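Local coordinates for glutathione synthetase-like effector 30 (Gpa-GSS30-apo) (Globodera pallida, PDB 5OET), which is a plant-parasitic nematode effector probably derived from glutathione synthetase, the ligase that joins gamma-glutamylcysteine and glycine at the expense of ATP, at residues L100-A104 and Q178-K182; Y122-K126 and V145-D149; M162-R166 and T188-G192; F355-V361 and R378-G384. All blocks are in the same frame, centred on the assembly; numbering follows the deposited sequence.

Interaction 1 (L100-A104 and Q178-K182); sequences LFQQA and QYVLK
The carboxamide of Gln103 lies with one face against Leu181, whose CB and CD2 sit over it. The Tyr179 ring takes little part: it leads away from the helix, and the CB of that residue does the touching. This is a helix laid on a beta-sheet of the glutathione synthetase fold. Segment 100-104 of helix 98-119 runs nearly parallel to segment 179-182 of strand 179-188, the local axes 18° and 8.5 Å apart. Leu181 is the central residue of the contact. With CG anti to the backbone N (chi1 -171°), its two methyls are carried into the angle between Leu100 and Ala104, one helical turn apart, and CD2 comes within 3.6 Å of Ala104 CB. The same methyl rests beside the Leu100 carbonyl, which is already taken up by the helical bond from Ala104 N. Leu100 in turn reaches CD1 over the strand backbone, where it packs 3.7 Å from Tyr179 O and 4.0 Å from Tyr179 CB. No hydrogen bond joins helix and strand here, so the fit depends on shape. Tyr169 and Ala171 of the neighbouring strand 160-173 continue the apolar floor, and Val380 of helix 373-380 touches both Gln103 and Leu181. At the amide, Gln103 OE1 stands 3.5 Å from Leu181 CB.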
loop_
_atom_site.group_PDB
_atom_site.type_symbol
_atom_site.label_atom_id
_atom_site.label_comp_id
_atom_site.label_asym_id
_atom_site.label_seq_id
_atom_site.Cartn_x
_atom_site.Cartn_y
_atom_site.Cartn_z
ATOM N N LEU A 100 31.297 6.172 3.119
ATOM C CA LEU A 100 30.630 7.483 3.160
ATOM C C LEU A 100 29.217 7.408 3.765
ATOM O O LEU A 100 28.784 8.308 4.478
ATOM C CB LEU A 100 30.581 8.116 1.761
ATOM C CG LEU A 100 31.896 8.215 0.979
ATOM C CD1 LEU A 100 31.686 9.106 -0.234
ATOM C CD2 LEU A 100 33.063 8.695 1.818
ATOM N N PHE A 101 28.500 6.336 3.463
ATOM C CA PHE A 101 27.211 6.092 4.076
ATOM C C PHE A 101 27.367 5.945 5.574
ATOM O O PHE A 101 26.597 6.514 6.329
ATOM C CB PHE A 101 26.569 4.834 3.498
ATOM C CG PHE A 101 25.290 4.445 4.169
ATOM C CD1 PHE A 101 24.078 4.939 3.710
ATOM C CD2 PHE A 101 25.290 3.580 5.271
ATOM C CE1 PHE A 101 22.882 4.572 4.321
ATOM C CE2 PHE A 101 24.094 3.219 5.888
ATOM C CZ PHE A 101 22.890 3.717 5.407
ATOM N N GLN A 102 28.350 5.173 6.005
ATOM C CA GLN A 102 28.611 5.033 7.426
ATOM C C GLN A 102 29.044 6.381 8.024
ATOM O O GLN A 102 28.622 6.740 9.102
ATOM C CB GLN A 102 29.639 3.917 7.689
ATOM C CG GLN A 102 29.560 3.266 9.065
ATOM C CD GLN A 102 28.139 2.863 9.456
ATOM O OE1 GLN A 102 27.708 3.119 10.588
ATOM N NE2 GLN A 102 27.383 2.280 8.508
ATOM N N GLN A 103 29.844 7.145 7.298
ATOM C CA GLN A 103 30.244 8.477 7.726
ATOM C C GLN A 103 29.023 9.395 7.913
ATOM O O GLN A 103 28.980 10.170 8.891
ATOM C CB GLN A 103 31.228 9.083 6.716
ATOM C CG GLN A 103 32.019 10.275 7.204
ATOM C CD GLN A 103 32.763 10.987 6.086
ATOM O OE1 GLN A 103 33.093 10.396 5.044
ATOM N NE2 GLN A 103 33.048 12.273 6.304
ATOM N N ALA A 104 28.041 9.316 7.013
ATOM C CA ALA A 104 26.815 10.119 7.144
ATOM C C ALA A 104 25.899 9.673 8.303
ATOM O O ALA A 104 25.350 10.493 9.045
ATOM C CB ALA A 104 26.027 10.094 5.849
ATOM N N GLN A 178 38.857 9.996 -5.987
ATOM C CA GLN A 178 38.159 9.255 -4.926
ATOM C C GLN A 178 37.026 10.135 -4.355
ATOM O O GLN A 178 37.155 11.375 -4.290
ATOM C CB GLN A 178 39.165 8.835 -3.826
ATOM C CG GLN A 178 39.125 7.354 -3.437
ATOM C CD GLN A 178 38.197 7.016 -2.270
ATOM O OE1 GLN A 178 38.654 6.850 -1.125
ATOM N NE2 GLN A 178 36.892 6.899 -2.558
ATOM N N TYR A 179 35.913 9.507 -3.964
ATOM C CA TYR A 179 34.727 10.247 -3.486
ATOM C C TYR A 179 34.792 10.579 -1.994
ATOM O O TYR A 179 35.206 9.737 -1.208
ATOM C CB TYR A 179 33.454 9.463 -3.810
ATOM C CG TYR A 179 33.283 9.252 -5.293
ATOM C CD1 TYR A 179 32.981 10.325 -6.130
ATOM C CD2 TYR A 179 33.443 7.981 -5.878
ATOM C CE1 TYR A 179 32.838 10.145 -7.502
ATOM C CE2 TYR A 179 33.291 7.792 -7.249
ATOM C CZ TYR A 179 32.996 8.885 -8.053
ATOM O OH TYR A 179 32.844 8.754 -9.411
ATOM N N VAL A 180 34.399 11.806 -1.629
ATOM C CA VAL A 180 34.229 12.204 -0.214
ATOM C C VAL A 180 32.806 12.706 0.094
ATOM O O VAL A 180 32.134 13.294 -0.760
ATOM C CB VAL A 180 35.228 13.272 0.260
ATOM C CG1 VAL A 180 36.641 12.726 0.210
ATOM C CG2 VAL A 180 35.079 14.568 -0.525
ATOM N N LEU A 181 32.372 12.467 1.328
ATOM C CA LEU A 181 31.039 12.837 1.773
ATOM C C LEU A 181 30.995 14.348 1.993
ATOM O O LEU A 181 31.853 14.894 2.705
ATOM C CB LEU A 181 30.693 12.103 3.073
ATOM C CG LEU A 181 29.237 12.207 3.570
ATOM C CD1 LEU A 181 28.275 11.481 2.643
ATOM C CD2 LEU A 181 29.112 11.667 4.991
ATOM N N LYS A 182 30.010 15.013 1.379
ATOM C CA LYS A 182 29.783 16.449 1.593
ATOM C C LYS A 182 28.299 16.797 1.736
ATOM O O LYS A 182 27.470 16.394 0.936
ATOM C CB LYS A 182 30.461 17.271 0.490
ATOM C CG LYS A 182 31.983 17.325 0.653
ATOM C CD LYS A 182 32.584 18.722 0.484
ATOM C CE LYS A 182 33.997 18.826 1.056
ATOM N NZ LYS A 182 34.057 18.478 2.509
#

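Interaction 2 (Y122-K126 and V145-D149); sequences YEFLK and VKRLD
The segments of helix 122-127 and helix 141-150 run nearly antiparallel, 161° between their directions, with the local axes 12.5 Å apart, so Tyr122 and Lys126 must reach across to meet Val145, Leu148 and Asp149. Tyr122 does most of the bridging. Its CG lies anti to the backbone N (chi1 -170°), which swings the ring out toward the second helix and brings the hydroxyl to its surface. There OH donates a hydrogen bond of 3.1 Å to Asp149 OD1. The carboxylate oxygen sits at the edge of the ring and in its plane, but the carboxylate itself is turned almost perpendicular to the ring, and the hydroxyl reaches OD1 from above the carboxylate plane, 48° out of it. Beside this polar end, Leu148 crosses the ring at a slant, its CD2 lying 3.6 Å from Tyr122 CE1, and Val145 CG1 packs near the hydroxyl. One face of the ring is overlain by Lys126 CD, offset toward the rim. The lysine then turns its NZ to Glu123 OE1 of its own helix in a salt bridge of 3.2 Å. Lys126 NZ and Asp149 OD1 remain 5.5 Å apart, and their opposite charges would probably still attract. Ile342 of helix 342-345 touches both Tyr122 and Leu148. The arrangement is that of a widely spaced antiparallel helix pair at the protein surface, bridged mainly by one tyrosine that is apolar along its ring and polar at its tip.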
loop_
_atom_site.group_PDB
_atom_site.type_symbol
_atom_site.label_atom_id
_atom_site.label_comp_id
_atom_site.label_asym_id
_atom_site.label_seq_id
_atom_site.Cartn_x
_atom_site.Cartn_y
_atom_site.Cartn_z
ATOM N N TYR A 122 18.965 31.904 21.415
ATOM C CA TYR A 122 18.310 32.905 20.559
ATOM C C TYR A 122 19.208 34.106 20.210
ATOM O O TYR A 122 19.221 34.571 19.061
ATOM C CB TYR A 122 17.016 33.419 21.208
ATOM C CG TYR A 122 16.137 34.281 20.306
ATOM C CD1 TYR A 122 15.921 33.947 18.962
ATOM C CD2 TYR A 122 15.489 35.402 20.796
ATOM C CE1 TYR A 122 15.110 34.713 18.139
ATOM C CE2 TYR A 122 14.663 36.174 19.978
ATOM C CZ TYR A 122 14.479 35.822 18.648
ATOM O OH TYR A 122 13.675 36.555 17.804
ATOM N N GLU A 123 19.940 34.617 21.193
ATOM C CA GLU A 123 20.872 35.692 20.893
ATOM C C GLU A 123 21.957 35.281 19.858
ATOM O O GLU A 123 22.320 36.109 19.024
ATOM C CB GLU A 123 21.410 36.366 22.170
ATOM C CG GLU A 123 20.742 37.721 22.455
ATOM C CD GLU A 123 21.217 38.824 21.484
ATOM O OE1 GLU A 123 20.406 39.281 20.640
ATOM O OE2 GLU A 123 22.418 39.211 21.546
ATOM N N PHE A 124 22.419 34.028 19.865
ATOM C CA PHE A 124 23.375 33.574 18.857
ATOM C C PHE A 124 22.777 33.610 17.459
ATOM O O PHE A 124 23.409 34.114 16.519
ATOM C CB PHE A 124 23.911 32.166 19.146
ATOM C CG PHE A 124 24.809 31.646 18.063
ATOM C CD1 PHE A 124 26.069 32.204 17.863
ATOM C CD2 PHE A 124 24.378 30.642 17.202
ATOM C CE1 PHE A 124 26.901 31.747 16.843
ATOM C CE2 PHE A 124 25.204 30.179 16.181
ATOM C CZ PHE A 124 26.473 30.730 16.002
ATOM N N LEU A 125 21.571 33.061 17.335
ATOM C CA LEU A 125 20.855 33.024 16.060
ATOM C C LEU A 125 20.628 34.433 15.526
ATOM O O LEU A 125 20.933 34.697 14.371
ATOM C CB LEU A 125 19.516 32.289 16.197
ATOM C CG LEU A 125 19.518 30.794 16.543
ATOM C CD1 LEU A 125 18.135 30.185 16.357
ATOM C CD2 LEU A 125 20.519 30.044 15.689
ATOM N N LYS A 126 20.125 35.334 16.379
ATOM C CA LYS A 126 19.959 36.753 16.022
ATOM C C LYS A 126 21.268 37.376 15.562
ATOM O O LYS A 126 21.293 38.075 14.558
ATOM C CB LYS A 126 19.369 37.572 17.182
ATOM C CG LYS A 126 17.843 37.489 17.301
ATOM C CD LYS A 126 17.282 38.311 18.470
ATOM C CE LYS A 126 17.119 39.797 18.158
ATOM N NZ LYS A 126 18.138 40.689 18.798
ATOM N N VAL A 145 11.699 36.857 13.439
ATOM C CA VAL A 145 12.259 37.487 14.648
ATOM C C VAL A 145 11.197 38.319 15.378
ATOM O O VAL A 145 11.034 38.175 16.580
ATOM C CB VAL A 145 13.507 38.348 14.325
ATOM C CG1 VAL A 145 13.880 39.275 15.484
ATOM C CG2 VAL A 145 14.679 37.445 13.972
ATOM N N LYS A 146 10.496 39.181 14.642
ATOM C CA LYS A 146 9.379 39.988 15.178
ATOM C C LYS A 146 8.426 39.125 16.025
ATOM O O LYS A 146 8.067 39.513 17.128
ATOM C CB LYS A 146 8.655 40.705 14.014
ATOM C CG LYS A 146 7.226 41.198 14.230
ATOM C CD LYS A 146 7.094 42.263 15.307
ATOM C CE LYS A 146 5.611 42.517 15.604
ATOM N NZ LYS A 146 5.353 43.579 16.626
ATOM N N ARG A 147 8.057 37.951 15.516
ATOM C CA ARG A 147 7.170 37.026 16.226
ATOM C C ARG A 147 7.793 36.464 17.510
ATOM O O ARG A 147 7.246 36.649 18.596
ATOM C CB ARG A 147 6.778 35.862 15.323
ATOM C CG ARG A 147 5.969 36.248 14.102
ATOM C CD ARG A 147 4.488 36.281 14.405
ATOM N NE ARG A 147 3.727 36.407 13.165
ATOM C CZ ARG A 147 2.401 36.334 13.069
ATOM N NH1 ARG A 147 1.639 36.147 14.148
ATOM N NH2 ARG A 147 1.831 36.442 11.874
ATOM N N LEU A 148 8.935 35.788 17.380
ATOM C CA LEU A 148 9.641 35.170 18.522
ATOM C C LEU A 148 9.876 36.148 19.691
ATOM O O LEU A 148 9.874 35.749 20.857
ATOM C CB LEU A 148 10.978 34.568 18.053
ATOM C CG LEU A 148 11.021 33.115 17.563
ATOM C CD1 LEU A 148 9.846 32.754 16.686
ATOM C CD2 LEU A 148 12.307 32.852 16.808
ATOM N N ASP A 149 10.060 37.429 19.350
ATOM C CA ASP A 149 10.217 38.527 20.322
ATOM C C ASP A 149 8.946 38.782 21.172
ATOM O O ASP A 149 9.056 39.171 22.335
ATOM C CB ASP A 149 10.655 39.849 19.623
ATOM C CG ASP A 149 12.189 39.958 19.380
ATOM O OD1 ASP A 149 12.958 38.991 19.583
ATOM O OD2 ASP A 149 12.627 41.057 18.972
#

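Interaction 3 (M162-R166 and T188-G192); sequences MFCQR and TGAIG
Thr188 OG1 donates a hydrogen bond to the carbonyl oxygen of Cys164, 2.7 Å away, where the antiparallel hairpin of strands 160-173 and 179-188 gives way to a loop. A chi1 of -165° sets OG1 across from the Thr188 N, on the side of the Cys164 carbonyl. The hydroxyl meets that carbonyl at a C=O...O angle of 155°, tilted from the carbonyl plane, and also lies at the edge of the Phe163 ring, in its plane. Ile191 packs its CD1 against the same peptide and toward Cys164 CB, whose sulfur forms the disulfide with Cys480 of strand 469-484. The chain turns back through an inverse gamma turn centred on Ala190, with a weak bond from Ile191 N to Gly189 O. Farther along, Arg166 satisfies the loop's next backbone groups. Its NH1 gives a bent bond to Gly192 O (3.3 Å), which lies in the guanidinium plane although the nitrogen stands above the carbonyl plane. The guanidinium is held from its own strand by a salt bridge from NE to Asp168, while Gln165 NE2 bonds His347. Gly192 N is served through a water that accepts both from it and from Arg166 NH1, standing 2.7 Å from each nitrogen.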
loop_
_atom_site.group_PDB
_atom_site.type_symbol
_atom_site.label_atom_id
_atom_site.label_comp_id
_atom_site.label_asym_id
_atom_site.label_seq_id
_atom_site.Cartn_x
_atom_site.Cartn_y
_atom_site.Cartn_z
ATOM N N MET A 162 10.370 18.520 20.368
ATOM C CA MET A 162 10.645 17.329 19.572
ATOM C C MET A 162 11.307 17.831 18.313
ATOM O O MET A 162 10.802 18.739 17.679
ATOM C CB MET A 162 9.352 16.627 19.216
ATOM C CG MET A 162 9.503 15.512 18.211
ATOM S SD MET A 162 7.967 14.597 18.153
ATOM C CE MET A 162 8.174 13.797 16.566
ATOM N N PHE A 163 12.436 17.242 17.947
ATOM C CA PHE A 163 13.275 17.813 16.908
ATOM C C PHE A 163 13.746 16.706 15.982
ATOM O O PHE A 163 14.556 15.876 16.383
ATOM C CB PHE A 163 14.422 18.562 17.580
ATOM C CG PHE A 163 15.514 18.975 16.653
ATOM C CD1 PHE A 163 15.231 19.517 15.401
ATOM C CD2 PHE A 163 16.845 18.838 17.044
ATOM C CE1 PHE A 163 16.258 19.894 14.548
ATOM C CE2 PHE A 163 17.877 19.214 16.206
ATOM C CZ PHE A 163 17.590 19.741 14.957
ATOM N N CYS A 164 13.184 16.677 14.775
ATOM C CA CYS A 164 13.501 15.675 13.759
ATOM C C CYS A 164 14.185 16.403 12.598
ATOM O O CYS A 164 13.751 17.479 12.183
ATOM C CB CYS A 164 12.236 14.936 13.265
ATOM S SG CYS A 164 11.488 13.678 14.377
ATOM N N GLN A 165 15.259 15.796 12.086
ATOM C CA GLN A 165 16.099 16.401 11.059
ATOM C C GLN A 165 16.345 15.408 9.951
ATOM O O GLN A 165 16.388 14.215 10.201
ATOM C CB GLN A 165 17.422 16.825 11.676
ATOM C CG GLN A 165 18.173 17.957 10.986
ATOM C CD GLN A 165 19.515 18.223 11.649
ATOM O OE1 GLN A 165 20.367 17.347 11.694
ATOM N NE2 GLN A 165 19.704 19.429 12.182
ATOM N N ARG A 166 16.453 15.919 8.724
ATOM C CA ARG A 166 17.001 15.172 7.594
ATOM C C ARG A 166 18.183 15.966 7.064
ATOM O O ARG A 166 18.007 17.077 6.597
ATOM C CB ARG A 166 15.950 14.944 6.495
ATOM C CG ARG A 166 16.244 13.699 5.633
ATOM C CD ARG A 166 15.305 13.547 4.441
ATOM N NE ARG A 166 15.476 14.645 3.481
ATOM C CZ ARG A 166 14.508 15.371 2.906
ATOM N NH1 ARG A 166 13.205 15.142 3.140
ATOM N NH2 ARG A 166 14.855 16.352 2.082
ATOM N N THR A 188 14.297 20.568 8.606
ATOM C CA THR A 188 13.481 20.205 9.763
ATOM C C THR A 188 12.054 20.678 9.514
ATOM O O THR A 188 11.791 21.337 8.521
ATOM C CB THR A 188 14.066 20.793 11.086
ATOM O OG1 THR A 188 13.463 20.150 12.208
ATOM C CG2 THR A 188 13.871 22.307 11.207
ATOM N N GLY A 189 11.140 20.343 10.411
ATOM C CA GLY A 189 9.750 20.738 10.252
ATOM C C GLY A 189 9.015 19.792 9.334
ATOM O O GLY A 189 9.006 18.587 9.578
ATOM N N ALA A 190 8.396 20.317 8.282
ATOM C CA ALA A 190 7.483 19.512 7.464
ATOM C C ALA A 190 8.296 18.649 6.523
ATOM O O ALA A 190 8.400 18.913 5.329
ATOM C CB ALA A 190 6.500 20.392 6.701
ATOM N N ILE A 191 8.851 17.594 7.094
ATOM C CA ILE A 191 9.830 16.768 6.428
ATOM C C ILE A 191 9.145 15.733 5.556
ATOM O O ILE A 191 8.258 15.017 6.020
ATOM C CB ILE A 191 10.738 16.065 7.471
ATOM C CG1 ILE A 191 11.694 17.086 8.090
ATOM C CG2 ILE A 191 11.571 14.954 6.840
ATOM C CD1 ILE A 191 12.264 16.631 9.425
ATOM N N GLY A 192 9.604 15.622 4.309
ATOM C CA GLY A 192 9.180 14.547 3.422
ATOM C C GLY A 192 9.830 13.205 3.716
ATOM O O GLY A 192 10.911 13.130 4.284
HETATM O O HOH W 1 11.419 17.202 3.091
#

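Interaction 4 (F355-V361 and R378-G384); sequences FTKPGMV and RKVQTKG
Arg378 of helix 373-380 and Gln381, three residues on, reach into the loop 355-361 and bind its backbone carbonyls; this is the close-packed part of the contact. The guanidinium forks onto the carbonyl oxygen of Lys357, the first residue of a type II turn that ends at Met360: NH2 makes the main bond to Lys357 O at 2.9 Å and NH1 a weak one. Val361 CG2 lies over the centre of one guanidinium face, 3.8 Å above its plane. Gln381, extended beyond CG, gives NE2 to Phe355 O at 2.7 Å, approaching from well above the carbonyl plane, 76° out of it. Its OE1 in turn accepts from Arg378 NH1 (2.8 Å) on a lone pair, in the carbonyl plane, so the two side chains fix each other's rotation. Thr356 fits its CG2 against the Gln381 amide carbon and Thr382 O. Its OG1 has a stronger partner in Gln353 O, and takes only a weak bond from Gly384 N.

Toward solvent the contact thins out. Pro358 and Gly359 on the exposed turn border the arginine without a hydrogen bond to it, and Lys383 bends back so that its NZ stays 3.5 Å from Thr356 O. With Glu362 as a salt-bridge partner for NH2, the arginine's charge is probably offset as well as solvated by carbonyls, and the irregular loop is thus held mainly by side-chain donors to its backbone carbonyls.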
loop_
_atom_site.group_PDB
_atom_site.type_symbol
_atom_site.label_atom_id
_atom_site.label_comp_id
_atom_site.label_asym_id
_atom_site.label_seq_id
_atom_site.Cartn_x
_atom_site.Cartn_y
_atom_site.Cartn_z
ATOM N N PHE A 355 27.914 28.222 10.016
ATOM C CA PHE A 355 28.602 27.115 10.709
ATOM C C PHE A 355 29.910 26.656 10.051
ATOM O O PHE A 355 30.674 25.940 10.678
ATOM C CB PHE A 355 27.673 25.898 10.897
ATOM C CG PHE A 355 26.673 26.064 12.016
ATOM C CD1 PHE A 355 27.079 26.443 13.280
ATOM C CD2 PHE A 355 25.336 25.836 11.804
ATOM C CE1 PHE A 355 26.168 26.592 14.296
ATOM C CE2 PHE A 355 24.415 25.980 12.830
ATOM C CZ PHE A 355 24.829 26.358 14.074
ATOM N N THR A 356 30.150 27.051 8.796
ATOM C CA THR A 356 31.400 26.744 8.089
ATOM C C THR A 356 32.556 27.677 8.417
ATOM O O THR A 356 33.683 27.388 8.058
ATOM C CB THR A 356 31.205 26.704 6.552
ATOM O OG1 THR A 356 30.966 28.023 6.027
ATOM C CG2 THR A 356 30.066 25.758 6.187
ATOM N N LYS A 357 32.269 28.790 9.085
ATOM C CA LYS A 357 33.294 29.699 9.574
ATOM C C LYS A 357 34.002 29.088 10.790
ATOM O O LYS A 357 33.369 28.351 11.557
ATOM C CB LYS A 357 32.676 31.054 9.958
ATOM C CG LYS A 357 32.167 31.863 8.773
ATOM C CD LYS A 357 32.017 33.352 9.093
ATOM C CE LYS A 357 30.673 33.677 9.732
ATOM N NZ LYS A 357 30.720 34.933 10.546
ATOM N N PRO A 358 35.306 29.399 10.981
ATOM C CA PRO A 358 36.095 28.855 12.104
ATOM C C PRO A 358 35.502 29.149 13.491
ATOM O O PRO A 358 34.983 30.244 13.716
ATOM C CB PRO A 358 37.440 29.573 11.961
ATOM C CG PRO A 358 37.117 30.823 11.211
ATOM C CD PRO A 358 36.088 30.386 10.214
ATOM N N GLY A 359 35.565 28.165 14.394
ATOM C CA GLY A 359 35.043 28.297 15.764
ATOM C C GLY A 359 33.547 28.070 15.969
ATOM O O GLY A 359 33.129 27.675 17.049
ATOM N N MET A 360 32.736 28.303 14.939
ATOM C CA MET A 360 31.286 28.361 15.100
ATOM C C MET A 360 30.640 27.025 15.463
ATOM O O MET A 360 29.609 27.013 16.125
ATOM C CB MET A 360 30.636 28.945 13.854
ATOM C CG MET A 360 31.002 30.401 13.601
ATOM S SD MET A 360 30.156 31.561 14.688
ATOM C CE MET A 360 31.105 33.045 14.320
ATOM N N VAL A 361 31.227 25.914 15.037
ATOM C CA VAL A 361 30.795 24.572 15.475
ATOM C C VAL A 361 31.371 24.268 16.855
ATOM O O VAL A 361 30.657 23.825 17.745
ATOM C CB VAL A 361 31.232 23.457 14.491
ATOM C CG1 VAL A 361 30.916 22.077 15.044
ATOM C CG2 VAL A 361 30.568 23.628 13.136
ATOM N N ARG A 378 33.059 18.967 10.772
ATOM C CA ARG A 378 33.906 19.740 9.874
ATOM C C ARG A 378 34.241 18.977 8.609
ATOM O O ARG A 378 34.278 19.584 7.551
ATOM C CB ARG A 378 35.184 20.222 10.555
ATOM C CG ARG A 378 34.977 21.249 11.664
ATOM C CD ARG A 378 34.400 22.546 11.149
ATOM N NE ARG A 378 34.418 23.632 12.120
ATOM C CZ ARG A 378 33.904 24.845 11.901
ATOM N NH1 ARG A 378 33.323 25.141 10.741
ATOM N NH2 ARG A 378 33.975 25.784 12.846
ATOM N N LYS A 379 34.476 17.663 8.711
ATOM C CA LYS A 379 34.781 16.804 7.529
ATOM C C LYS A 379 33.752 16.894 6.381
ATOM O O LYS A 379 34.132 16.861 5.210
ATOM C CB LYS A 379 34.926 15.332 7.937
ATOM C CG LYS A 379 36.338 14.802 8.079
ATOM C CD LYS A 379 36.351 13.518 8.931
ATOM C CE LYS A 379 37.472 12.527 8.583
ATOM N NZ LYS A 379 38.852 13.023 8.902
ATOM N N VAL A 380 32.464 17.003 6.723
ATOM C CA VAL A 380 31.370 17.040 5.715
ATOM C C VAL A 380 30.930 18.444 5.259
ATOM O O VAL A 380 30.118 18.551 4.339
ATOM C CB VAL A 380 30.110 16.252 6.191
ATOM C CG1 VAL A 380 30.500 14.877 6.727
ATOM C CG2 VAL A 380 29.333 17.019 7.254
ATOM N N GLN A 381 31.442 19.501 5.890
ATOM C CA GLN A 381 31.082 20.887 5.535
ATOM C C GLN A 381 31.699 21.304 4.213
ATOM O O GLN A 381 32.673 20.709 3.777
ATOM C CB GLN A 381 31.526 21.873 6.618
ATOM C CG GLN A 381 30.595 21.953 7.818
ATOM C CD GLN A 381 31.012 23.025 8.811
ATOM O OE1 GLN A 381 32.189 23.316 8.956
ATOM N NE2 GLN A 381 30.039 23.630 9.485
ATOM N N THR A 382 31.129 22.326 3.581
ATOM C CA THR A 382 31.706 22.922 2.379
ATOM C C THR A 382 31.885 24.395 2.650
ATOM O O THR A 382 30.898 25.110 2.799
ATOM C CB THR A 382 30.801 22.744 1.140
ATOM O OG1 THR A 382 30.325 21.396 1.075
ATOM C CG2 THR A 382 31.566 23.077 -0.141
ATOM N N LYS A 383 33.133 24.854 2.708
ATOM C CA LYS A 383 33.414 26.249 3.058
ATOM C C LYS A 383 32.534 27.143 2.185
ATOM O O LYS A 383 32.512 26.979 0.966
ATOM C CB LYS A 383 34.901 26.629 2.877
ATOM C CG LYS A 383 35.951 25.801 3.636
ATOM C CD LYS A 383 35.783 25.834 5.158
ATOM C CE LYS A 383 35.974 24.464 5.817
ATOM N NZ LYS A 383 35.424 24.456 7.207
ATOM N N GLY A 384 31.786 28.042 2.824
ATOM C CA GLY A 384 30.939 29.022 2.151
ATOM C C GLY A 384 31.203 30.431 2.672
ATOM O O GLY A 384 31.044 30.676 3.858
#

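How the interactions relate
Interactions 1 and 4 adjoin, their centres about 16 Å apart: Lys182 NZ probably hydrogen-bonds Gln381 O (2.9 Å), and Lys182 CD packs 3.5 Å from Thr382 OG1, so segment 378-384 sits beside strand 179-188. Interaction 3 lies about 22 Å from interaction 1 between centres, on the same sheet, where strands 160-173 and 179-188 are neighbours. Interaction 2 is peripheral, its centre about 34 Å from that of interaction 1, yet it meets interaction 4 through Phe124 CE1 and Met360 SD, 3.9 Å apart. Interactions 3 and 4 do not touch, their nearest atoms being about 8 Å apart. The magnesium ligands His406 and Glu426 belong to none of the four contacts.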